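Local coordinates for protein Lysine/ornithine decarboxylase (Selenomonas ruminantium, PDB 5GJO) that decarboxylates both L-lysine and L-ornithine with similar efficiency, using pyridoxal 5'-phosphate as cofactor, to give cadaverine and putrescine, at residues 36-41 and 253-258; 219-224 and 234-239; 47-52 and 259-264. The protein carries 2 engineered substitutions. All blocks are in the same frame, centred on the assembly; numbering follows the deposited sequence.

Interaction 1. Residues 36-41 and 253-258. With PLP (pyridoxal-5'-phosphate), chain H.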
loop_
_atom_site.group_PDB
_atom_site.type_symbol
_atom_site.label_atom_id
_atom_site.label_comp_id
_atom_site.label_asym_id
_atom_site.label_seq_id
_atom_site.Cartn_x
_atom_site.Cartn_y
_atom_site.Cartn_z
ATOM N N GLN A 36 -15.932 -5.166 -25.448
ATOM C CA GLN A 36 -16.990 -5.500 -26.415
ATOM C C GLN A 36 -18.203 -6.151 -25.800
ATOM O O GLN A 36 -19.305 -5.889 -26.253
ATOM C CB GLN A 36 -16.464 -6.361 -27.564
ATOM C CG GLN A 36 -15.456 -5.574 -28.425
ATOM C CD GLN A 36 -15.919 -4.171 -28.992
ATOM O OE1 GLN A 36 -17.128 -3.831 -29.113
ATOM N NE2 GLN A 36 -14.932 -3.342 -29.313
ATOM N N PHE A 37 -18.022 -7.009 -24.813
ATOM C CA PHE A 37 -19.128 -7.605 -24.116
ATOM C C PHE A 37 -20.007 -6.501 -23.478
ATOM O O PHE A 37 -21.213 -6.590 -23.513
ATOM C CB PHE A 37 -18.589 -8.533 -23.037
ATOM C CG PHE A 37 -19.611 -9.259 -22.214
ATOM C CD1 PHE A 37 -20.106 -8.690 -21.076
ATOM C CD2 PHE A 37 -19.978 -10.568 -22.527
ATOM C CE1 PHE A 37 -21.004 -9.375 -20.264
ATOM C CE2 PHE A 37 -20.843 -11.280 -21.696
ATOM C CZ PHE A 37 -21.356 -10.671 -20.560
ATOM N N MET A 38 -19.386 -5.514 -22.870
ATOM C CA MET A 38 -20.150 -4.396 -22.245
ATOM C C MET A 38 -20.891 -3.589 -23.319
ATOM O O MET A 38 -22.021 -3.200 -23.139
ATOM C CB MET A 38 -19.262 -3.469 -21.396
ATOM C CG MET A 38 -20.048 -2.373 -20.756
ATOM S SD MET A 38 -19.062 -1.580 -19.437
ATOM C CE MET A 38 -19.379 -2.784 -18.195
ATOM N N ARG A 39 -20.253 -3.329 -24.441
ATOM C CA ARG A 39 -20.915 -2.675 -25.594
ATOM C C ARG A 39 -22.102 -3.465 -26.118
ATOM O O ARG A 39 -23.107 -2.847 -26.495
ATOM C CB ARG A 39 -19.888 -2.345 -26.716
ATOM C CG ARG A 39 -18.793 -1.344 -26.397
ATOM C CD ARG A 39 -19.300 -0.018 -25.784
ATOM N NE ARG A 39 -20.085 0.703 -26.784
ATOM C CZ ARG A 39 -21.306 1.216 -26.636
ATOM N NH1 ARG A 39 -21.831 1.859 -27.692
ATOM N NH2 ARG A 39 -21.980 1.181 -25.491
ATOM N N ARG A 40 -21.967 -4.775 -26.186
ATOM C CA ARG A 40 -23.029 -5.678 -26.578
ATOM C C ARG A 40 -24.222 -5.778 -25.621
ATOM O O ARG A 40 -25.341 -5.763 -26.053
ATOM C CB ARG A 40 -22.427 -7.050 -26.815
ATOM C CG ARG A 40 -23.334 -8.132 -27.321
ATOM C CD ARG A 40 -22.577 -9.460 -27.349
ATOM N NE ARG A 40 -21.262 -9.303 -27.954
ATOM C CZ ARG A 40 -20.086 -9.672 -27.443
ATOM N NH1 ARG A 40 -19.007 -9.442 -28.146
ATOM N NH2 ARG A 40 -19.967 -10.276 -26.287
ATOM N N HIS A 41 -23.961 -5.857 -24.325
ATOM C CA HIS A 41 -25.019 -6.088 -23.327
ATOM C C HIS A 41 -25.515 -4.834 -22.669
ATOM O O HIS A 41 -26.583 -4.838 -22.102
ATOM C CB HIS A 41 -24.549 -7.102 -22.273
ATOM C CG HIS A 41 -24.316 -8.467 -22.851
ATOM N ND1 HIS A 41 -25.336 -9.230 -23.352
ATOM C CD2 HIS A 41 -23.171 -9.155 -23.107
ATOM C CE1 HIS A 41 -24.841 -10.352 -23.870
ATOM N NE2 HIS A 41 -23.521 -10.317 -23.752
ATOM N N VAL A 253 -26.347 8.519 -21.857
ATOM C CA VAL A 253 -26.010 7.720 -20.661
ATOM C C VAL A 253 -24.636 7.107 -20.747
ATOM O O VAL A 253 -24.156 6.739 -21.835
ATOM C CB VAL A 253 -27.085 6.622 -20.388
ATOM C CG1 VAL A 253 -26.821 5.907 -19.076
ATOM C CG2 VAL A 253 -28.503 7.239 -20.417
ATOM N N TRP A 254 -23.994 7.045 -19.584
ATOM C CA TRP A 254 -22.613 6.673 -19.491
ATOM C C TRP A 254 -22.348 5.803 -18.275
ATOM O O TRP A 254 -23.143 5.732 -17.317
ATOM C CB TRP A 254 -21.707 7.903 -19.339
ATOM C CG TRP A 254 -21.994 8.916 -20.334
ATOM C CD1 TRP A 254 -22.898 9.953 -20.218
ATOM C CD2 TRP A 254 -21.455 8.981 -21.667
ATOM N NE1 TRP A 254 -22.921 10.684 -21.428
ATOM C CE2 TRP A 254 -22.073 10.090 -22.323
ATOM C CE3 TRP A 254 -20.546 8.196 -22.381
ATOM C CZ2 TRP A 254 -21.754 10.449 -23.615
ATOM C CZ3 TRP A 254 -20.217 8.583 -23.725
ATOM C CH2 TRP A 254 -20.808 9.684 -24.298
ATOM N N THR A 255 -21.244 5.061 -18.361
ATOM C CA THR A 255 -20.837 4.199 -17.238
ATOM C C THR A 255 -19.361 4.348 -16.993
ATOM O O THR A 255 -18.608 4.651 -17.901
ATOM C CB THR A 255 -21.295 2.723 -17.508
ATOM O OG1 THR A 255 -20.943 1.886 -16.359
ATOM C CG2 THR A 255 -20.677 2.180 -18.828
ATOM N N GLU A 256 -18.925 4.047 -15.786
ATOM C CA GLU A 256 -17.570 4.204 -15.318
ATOM C C GLU A 256 -17.036 2.868 -14.759
ATOM O O GLU A 256 -16.601 2.801 -13.602
ATOM C CB GLU A 256 -17.431 5.334 -14.243
ATOM C CG GLU A 256 -17.829 6.705 -14.742
ATOM C CD GLU A 256 -17.659 7.837 -13.725
ATOM O OE1 GLU A 256 -16.982 7.568 -12.710
ATOM O OE2 GLU A 256 -18.193 8.991 -13.974
ATOM N N PRO A 257 -17.029 1.799 -15.546
ATOM C CA PRO A 257 -16.467 0.548 -15.043
ATOM C C PRO A 257 -14.959 0.661 -14.799
ATOM O O PRO A 257 -14.199 1.166 -15.670
ATOM C CB PRO A 257 -16.729 -0.447 -16.191
ATOM C CG PRO A 257 -16.626 0.479 -17.413
ATOM C CD PRO A 257 -17.500 1.623 -16.916
ATOM N N GLY A 258 -14.496 0.192 -13.625
ATOM C CA GLY A 258 -13.087 0.008 -13.330
ATOM C C GLY A 258 -12.771 -1.507 -13.254
ATOM O O GLY A 258 -12.209 -2.073 -14.187
HETATM N N1 PLP H . -15.847 5.561 -11.139
HETATM C C2 PLP H . -15.735 6.133 -9.916
HETATM C C2A PLP H . -16.082 7.586 -9.732
HETATM C C3 PLP H . -15.269 5.330 -8.757
HETATM O O3 PLP H . -15.149 5.883 -7.518
HETATM C C4 PLP H . -14.943 3.907 -8.997
HETATM C C4A PLP H . -14.471 3.027 -7.905
HETATM O O4A PLP H . -13.937 3.510 -6.920
HETATM C C5 PLP H . -15.108 3.403 -10.382
HETATM C C6 PLP H . -15.555 4.270 -11.376
HETATM C C5A PLP H . -14.795 1.961 -10.710
HETATM O O4P PLP H . -15.498 1.106 -9.812
HETATM P P PLP H . -15.542 -0.483 -10.063
HETATM O O1P PLP H . -16.255 -0.623 -11.387
HETATM O O2P PLP H . -16.313 -1.018 -8.880
HETATM O O3P PLP H . -14.087 -0.888 -10.094
#

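Interaction 2. Residues 219-224 and 234-239. With PLP (pyridoxal-5'-phosphate), chain H.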
loop_
_atom_site.group_PDB
_atom_site.type_symbol
_atom_site.label_atom_id
_atom_site.label_comp_id
_atom_site.label_asym_id
_atom_site.label_seq_id
_atom_site.Cartn_x
_atom_site.Cartn_y
_atom_site.Cartn_z
ATOM N N GLY A 219 -19.720 2.613 -11.781
ATOM C CA GLY A 219 -19.209 1.285 -12.079
ATOM C C GLY A 219 -19.859 0.253 -11.221
ATOM O O GLY A 219 -21.076 0.312 -10.955
ATOM N N GLY A 220 -19.018 -0.625 -10.641
ATOM C CA GLY A 220 -19.429 -1.627 -9.676
ATOM C C GLY A 220 -19.687 -3.013 -10.213
ATOM O O GLY A 220 -19.963 -3.916 -9.456
ATOM N N PHE A 221 -19.596 -3.154 -11.527
ATOM C CA PHE A 221 -19.770 -4.456 -12.119
ATOM C C PHE A 221 -18.711 -5.429 -11.467
ATOM O O PHE A 221 -17.556 -5.069 -11.374
ATOM C CB PHE A 221 -19.574 -4.376 -13.626
ATOM C CG PHE A 221 -20.401 -3.297 -14.275
ATOM C CD1 PHE A 221 -21.705 -3.487 -14.473
ATOM C CD2 PHE A 221 -19.844 -2.068 -14.526
ATOM C CE1 PHE A 221 -22.489 -2.478 -15.059
ATOM C CE2 PHE A 221 -20.606 -1.039 -15.053
ATOM C CZ PHE A 221 -21.903 -1.263 -15.336
ATOM N N PRO A 222 -19.118 -6.641 -11.065
ATOM C CA PRO A 222 -18.258 -7.485 -10.265
ATOM C C PRO A 222 -17.369 -8.389 -11.054
ATOM O O PRO A 222 -17.553 -8.602 -12.235
ATOM C CB PRO A 222 -19.257 -8.238 -9.395
ATOM C CG PRO A 222 -20.373 -8.470 -10.334
ATOM C CD PRO A 222 -20.506 -7.064 -10.939
ATOM N N VAL A 223 -16.377 -8.882 -10.386
ATOM C CA VAL A 223 -15.401 -9.863 -10.975
ATOM C C VAL A 223 -15.312 -11.086 -10.009
ATOM O O VAL A 223 -15.483 -10.934 -8.773
ATOM C CB VAL A 223 -14.075 -9.082 -11.000
ATOM C CG1 VAL A 223 -12.790 -9.922 -10.963
ATOM C CG2 VAL A 223 -14.086 -8.038 -12.133
ATOM N N PRO A 224 -14.978 -12.270 -10.538
ATOM C CA PRO A 224 -14.841 -13.490 -9.758
ATOM C C PRO A 224 -13.646 -13.376 -8.772
ATOM O O PRO A 224 -12.588 -12.812 -9.083
ATOM C CB PRO A 224 -14.536 -14.601 -10.776
ATOM C CG PRO A 224 -14.521 -13.979 -12.059
ATOM C CD PRO A 224 -14.791 -12.508 -11.982
ATOM N N ALA A 234 -24.036 -11.004 -18.044
ATOM C CA ALA A 234 -24.854 -10.633 -19.127
ATOM C C ALA A 234 -26.260 -10.199 -18.638
ATOM O O ALA A 234 -26.786 -9.182 -19.089
ATOM C CB ALA A 234 -24.982 -11.791 -20.138
ATOM N N ALA A 235 -26.843 -10.968 -17.755
ATOM C CA ALA A 235 -28.204 -10.647 -17.280
ATOM C C ALA A 235 -28.183 -9.359 -16.499
ATOM O O ALA A 235 -29.115 -8.507 -16.677
ATOM C CB ALA A 235 -28.808 -11.724 -16.439
ATOM N N MET A 236 -27.167 -9.191 -15.647
ATOM C CA MET A 236 -27.015 -7.876 -14.962
ATOM C C MET A 236 -26.973 -6.719 -15.933
ATOM O O MET A 236 -27.753 -5.706 -15.797
ATOM C CB MET A 236 -25.787 -7.848 -14.064
ATOM C CG MET A 236 -25.507 -6.482 -13.443
ATOM S SD MET A 236 -24.004 -6.549 -12.415
ATOM C CE MET A 236 -24.639 -6.872 -10.763
ATOM N N MET A 237 -26.078 -6.790 -16.926
ATOM C CA MET A 237 -25.938 -5.702 -17.797
ATOM C C MET A 237 -27.231 -5.477 -18.657
ATOM O O MET A 237 -27.639 -4.300 -18.850
ATOM C CB MET A 237 -24.748 -5.907 -18.728
ATOM C CG MET A 237 -23.433 -5.808 -17.928
ATOM S SD MET A 237 -22.030 -5.857 -19.037
ATOM C CE MET A 237 -20.801 -6.169 -17.738
ATOM N N GLU A 238 -27.855 -6.545 -19.116
ATOM C CA GLU A 238 -29.049 -6.413 -19.927
ATOM C C GLU A 238 -30.173 -5.740 -19.135
ATOM O O GLU A 238 -30.910 -4.969 -19.674
ATOM C CB GLU A 238 -29.524 -7.762 -20.452
ATOM C CG GLU A 238 -28.574 -8.452 -21.405
ATOM C CD GLU A 238 -28.765 -8.043 -22.849
ATOM O OE1 GLU A 238 -29.726 -7.312 -23.134
ATOM O OE2 GLU A 238 -27.941 -8.436 -23.692
ATOM N N ALA A 239 -30.298 -6.089 -17.863
ATOM C CA ALA A 239 -31.348 -5.529 -16.959
ATOM C C ALA A 239 -31.081 -4.059 -16.716
ATOM O O ALA A 239 -32.031 -3.244 -16.751
ATOM C CB ALA A 239 -31.393 -6.272 -15.656
HETATM N N1 PLP H . -15.847 5.561 -11.139
HETATM C C2 PLP H . -15.735 6.133 -9.916
HETATM C C2A PLP H . -16.082 7.586 -9.732
HETATM C C3 PLP H . -15.269 5.330 -8.757
HETATM O O3 PLP H . -15.149 5.883 -7.518
HETATM C C4 PLP H . -14.943 3.907 -8.997
HETATM C C4A PLP H . -14.471 3.027 -7.905
HETATM O O4A PLP H . -13.937 3.510 -6.920
HETATM C C5 PLP H . -15.108 3.403 -10.382
HETATM C C6 PLP H . -15.555 4.270 -11.376
HETATM C C5A PLP H . -14.795 1.961 -10.710
HETATM O O4P PLP H . -15.498 1.106 -9.812
HETATM P P PLP H . -15.542 -0.483 -10.063
HETATM O O1P PLP H . -16.255 -0.623 -11.387
HETATM O O2P PLP H . -16.313 -1.018 -8.880
HETATM O O3P PLP H . -14.087 -0.888 -10.094
#

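Interaction 3. Residues 47-52 and 259-264. With PLP (pyridoxal-5'-phosphate), chain H.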
loop_
_atom_site.group_PDB
_atom_site.type_symbol
_atom_site.label_atom_id
_atom_site.label_comp_id
_atom_site.label_asym_id
_atom_site.label_seq_id
_atom_site.Cartn_x
_atom_site.Cartn_y
_atom_site.Cartn_z
ATOM N N VAL A 47 -18.795 4.149 -22.376
ATOM C CA VAL A 47 -17.782 3.806 -21.358
ATOM C C VAL A 47 -16.752 4.907 -21.081
ATOM O O VAL A 47 -16.030 5.397 -21.983
ATOM C CB VAL A 47 -17.054 2.537 -21.790
ATOM C CG1 VAL A 47 -15.991 2.147 -20.777
ATOM C CG2 VAL A 47 -18.019 1.407 -21.965
ATOM N N PHE A 48 -16.642 5.319 -19.830
ATOM C CA PHE A 48 -15.525 6.063 -19.275
ATOM C C PHE A 48 -14.743 5.096 -18.363
ATOM O O PHE A 48 -15.132 4.843 -17.212
ATOM C CB PHE A 48 -15.962 7.242 -18.373
ATOM C CG PHE A 48 -16.478 8.446 -19.123
ATOM C CD1 PHE A 48 -17.738 8.465 -19.631
ATOM C CD2 PHE A 48 -15.676 9.520 -19.354
ATOM C CE1 PHE A 48 -18.223 9.590 -20.332
ATOM C CE2 PHE A 48 -16.109 10.663 -20.054
ATOM C CZ PHE A 48 -17.405 10.698 -20.549
ATOM N N TYR A 49 -13.672 4.533 -18.861
ATOM C CA TYR A 49 -12.916 3.523 -18.098
ATOM C C TYR A 49 -12.287 4.137 -16.891
ATOM O O TYR A 49 -11.549 5.132 -16.975
ATOM C CB TYR A 49 -11.831 2.868 -18.965
ATOM C CG TYR A 49 -10.863 1.973 -18.173
ATOM C CD1 TYR A 49 -11.355 0.928 -17.391
ATOM C CD2 TYR A 49 -9.538 2.228 -18.130
ATOM C CE1 TYR A 49 -10.507 0.171 -16.588
ATOM C CE2 TYR A 49 -8.644 1.420 -17.405
ATOM C CZ TYR A 49 -9.134 0.375 -16.650
ATOM O OH TYR A 49 -8.365 -0.400 -15.795
ATOM N N ALA A 50 -12.584 3.553 -15.744
ATOM C CA ALA A 50 -12.054 3.981 -14.445
ATOM C C ALA A 50 -10.659 3.408 -14.236
ATOM O O ALA A 50 -10.430 2.362 -13.713
ATOM C CB ALA A 50 -13.037 3.714 -13.248
ATOM N N MET A 51 -9.687 4.134 -14.785
ATOM C CA MET A 51 -8.311 3.700 -14.824
ATOM C C MET A 51 -7.651 3.520 -13.500
ATOM O O MET A 51 -6.651 2.818 -13.445
ATOM C CB MET A 51 -7.456 4.646 -15.747
ATOM C CG MET A 51 -7.448 6.058 -15.243
ATOM S SD MET A 51 -6.419 7.094 -16.348
ATOM C CE MET A 51 -4.816 6.540 -15.922
ATOM N N LYS A 52 -8.301 3.966 -12.425
ATOM C CA LYS A 52 -7.844 3.711 -11.064
ATOM C C LYS A 52 -7.713 2.188 -10.826
ATOM O O LYS A 52 -6.895 1.758 -10.056
ATOM C CB LYS A 52 -8.849 4.281 -10.046
ATOM C CG LYS A 52 -10.289 3.890 -10.326
ATOM C CD LYS A 52 -11.313 4.481 -9.362
ATOM C CE LYS A 52 -11.222 5.997 -9.267
ATOM N NZ LYS A 52 -11.722 6.714 -10.461
ATOM N N ARG A 259 -13.149 -2.130 -12.130
ATOM C CA ARG A 259 -12.776 -3.529 -11.813
ATOM C C ARG A 259 -12.995 -4.495 -12.954
ATOM O O ARG A 259 -12.165 -5.366 -13.243
ATOM C CB ARG A 259 -13.578 -4.011 -10.586
ATOM C CG ARG A 259 -13.011 -5.279 -9.972
ATOM C CD ARG A 259 -13.982 -5.757 -8.902
ATOM N NE ARG A 259 -14.089 -4.842 -7.778
ATOM C CZ ARG A 259 -13.234 -4.721 -6.785
ATOM N NH1 ARG A 259 -12.156 -5.485 -6.687
ATOM N NH2 ARG A 259 -13.509 -3.849 -5.809
ATOM N N TYR A 260 -14.136 -4.352 -13.581
ATOM C CA TYR A 260 -14.592 -5.307 -14.572
ATOM C C TYR A 260 -13.665 -5.358 -15.804
ATOM O O TYR A 260 -13.477 -6.393 -16.375
ATOM C CB TYR A 260 -16.062 -5.024 -14.971
ATOM C CG TYR A 260 -16.454 -5.613 -16.302
ATOM C CD1 TYR A 260 -16.893 -6.910 -16.416
ATOM C CD2 TYR A 260 -16.292 -4.887 -17.456
ATOM C CE1 TYR A 260 -17.204 -7.450 -17.654
ATOM C CE2 TYR A 260 -16.597 -5.422 -18.694
ATOM C CZ TYR A 260 -17.058 -6.702 -18.788
ATOM O OH TYR A 260 -17.341 -7.221 -20.016
ATOM N N MET A 261 -13.167 -4.210 -16.234
ATOM C CA MET A 261 -12.538 -4.130 -17.546
ATOM C C MET A 261 -11.288 -5.020 -17.613
ATOM O O MET A 261 -11.117 -5.701 -18.619
ATOM C CB MET A 261 -12.206 -2.679 -17.916
ATOM C CG MET A 261 -11.985 -2.438 -19.399
ATOM S SD MET A 261 -13.468 -2.821 -20.351
ATOM C CE MET A 261 -14.599 -1.517 -19.870
ATOM N N CYS A 262 -10.458 -5.036 -16.561
ATOM C CA CYS A 262 -9.209 -5.815 -16.611
ATOM C C CYS A 262 -9.140 -6.922 -15.589
ATOM O O CYS A 262 -8.152 -7.634 -15.564
ATOM C CB CYS A 262 -8.001 -4.906 -16.464
ATOM S SG CYS A 262 -8.048 -3.420 -17.457
ATOM N N GLY A 263 -10.121 -7.029 -14.669
ATOM C CA GLY A 263 -9.975 -7.943 -13.572
ATOM C C GLY A 263 -9.676 -9.348 -14.015
ATOM O O GLY A 263 -8.755 -10.018 -13.479
ATOM N N THR A 264 -10.415 -9.773 -15.013
ATOM C CA THR A 264 -10.301 -11.140 -15.526
ATOM C C THR A 264 -9.264 -11.246 -16.705
ATOM O O THR A 264 -9.209 -12.251 -17.385
ATOM C CB THR A 264 -11.610 -11.631 -16.112
ATOM O OG1 THR A 264 -12.153 -10.633 -16.954
ATOM C CG2 THR A 264 -12.575 -11.904 -14.929
HETATM N N1 PLP H . -15.847 5.561 -11.139
HETATM C C2 PLP H . -15.735 6.133 -9.916
HETATM C C2A PLP H . -16.082 7.586 -9.732
HETATM C C3 PLP H . -15.269 5.330 -8.757
HETATM O O3 PLP H . -15.149 5.883 -7.518
HETATM C C4 PLP H . -14.943 3.907 -8.997
HETATM C C4A PLP H . -14.471 3.027 -7.905
HETATM O O4A PLP H . -13.937 3.510 -6.920
HETATM C C5 PLP H . -15.108 3.403 -10.382
HETATM C C6 PLP H . -15.555 4.270 -11.376
HETATM C C5A PLP H . -14.795 1.961 -10.710
HETATM O O4P PLP H . -15.498 1.106 -9.812
HETATM P P PLP H . -15.542 -0.483 -10.063
HETATM O O1P PLP H . -16.255 -0.623 -11.387
HETATM O O2P PLP H . -16.313 -1.018 -8.880
HETATM O O3P PLP H . -14.087 -0.888 -10.094
HETATM O O HOH W 1 -9.707 -3.232 -14.491
#

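Interaction 1. Residues 36-41 and 253-258
In the helix-to-strand layer of the PLP-binding alpha/beta barrel of this fold-type III decarboxylase, M38 of helix 28-41 packs against T255 and P257, where strand 252-255 runs out into a cofactor-binding loop. The contact is small, buried and entirely apolar, and the thioether of one methionine carries the helix side of it. M38 is extended as it leaves the helix, its CG anti to the backbone N (chi1 -179°). It then bends at its last torsion (chi3 -81°), turning CE aside from the line of the chain, so that SD and CE touch different proline carbons. SD lies 3.8 Å from P257 CG and, on the strand side, 4.1 Å from T255 CG2. The methyl turns along the proline, with M38 CE 4.1 Å from P257 CB, and the methionine chain passes across both partners at a slant rather than lying parallel to them. T255 divides its two branches by chemistry. CG2 sits between the backbone N and the carbonyl carbon and meets the sulfur, whereas OG1, anti to N, is hydrogen-bonded to the backbone O of G218. F221, from the loop before helix 233-247, and M237, on that helix, also touch M38, continuing the apolar layer around it.

Past T255 the chain turns its chemistry over. E256 points away from the helix and, extended beyond CG, brings OE1 to 2.8 Å from N1 of PLP, as in the related ornithine decarboxylases, where a glutamate faces the pyridine nitrogen. P257 thus separates methionine packing from cofactor binding. A beta carbon on G258 would run into PLP C5A, consistent with glycine at this place. Its amide makes a nearly straight hydrogen bond to the phosphate, with G258 N 3.0 Å from PLP O1P and an N-H...O angle of 172°.

Interaction 2. Residues 219-224 and 234-239
F221 and P222 stand side by side on the glycine-rich phosphate-binding loop of the PLP barrel and face M236 and M237 of helix 233-247, which follows in the chain. The two methionines come at them differently. M236 points toward the loop: its CG is anti to the backbone N (chi1 174°), and the chain stays extended until a bend at the thioether. That brings M236 SD to the CD corner of the proline, 3.8 Å from P222 CD, with M236 CE following at 4.1 Å from the same carbon. M237 leaves the helix at a slant, and only its methyl end swings in, placing M237 CE 4.3 Å from F221 CD1. The sulfur of M236 reaches the same ring atom, F221 CD1, also at 4.3 Å. Both groups approach the phenyl ring obliquely, so its CD1 corner is touched by two thioethers from different directions. Y260 and M38 add further apolar contacts to F221.

F221 points to the helix and P222 touches it through CD, while the backbone of the two preceding glycines lies against the cofactor. A beta carbon on G219 would collide with PLP O1P, so its absence allows the close approach. At G220 the positive phi (97°) would jam a beta carbon against the carbonyl O of G219. G220 N donates to PLP O1P at 2.9 Å and 176°.

Interaction 3. Residues 47-52 and 259-264
The phenol ring of Y49 meets M261 CB and C262 SG obliquely, while M51 N lies above one of its faces, displaced toward the rim. Y49 belongs to the first strand of the PLP-binding barrel, and its two partners to the short, weakly bonded helix 259-263, whose axis crosses that of strand 47-50 at -69°. M261 CB is 3.6 Å from Y49 CE1. C262 SG sits near the phenolic end, 5.0 Å from the Y49 ring centroid, a Cys sulfur-aromatic contact. The ring extends to the helix because its CG is anti to the backbone N (chi1 171°), and its hydroxyl is hydrogen-bonded to N54 O. With an alanine here, the flank of M261 and the thiol of C262 would probably face a gap, and N54 O would be left without its phenolic mate. M261 doubles back through two bends to set its methyl end to end with V47, M261 CE lying 4.0 Å from V47 CG1. A water accepts from C262 N at 2.8 Å and bonds weakly to Y49 OH and R259 O.

On the pocket side, A50 CB lies 3.2 Å from PLP C6. K52, the attachment lysine by similarity, is not linked to PLP, and its NZ forms a salt bridge with D71. At the start of the helix, R259 N donates to PLP O3P at 2.6 Å.

In the fold
Two loops of one barrel, 219-220 and 258-259, give backbone amides to a single phosphate. Interactions 1 and 2, with centres about 9 Å apart, supply G258 N and G220 N to the same oxygen, O1P, and interaction 3 adds R259 N at O3P. On the helix side, away from the phosphate, the first two contacts merge, M38 CE lying 3.7 Å from M237 CE. Interactions 1 and 3, about 10 Å apart between centres, share the barrel sheet: strands 252-255 and 45-50 are parallel neighbours, joined by a probable hydrogen bond of 2.8 Å from F48 N to T255 O. Interactions 2 and 3, about 12 Å apart, meet where F221 CB packs 3.8 Å from Y260 CB.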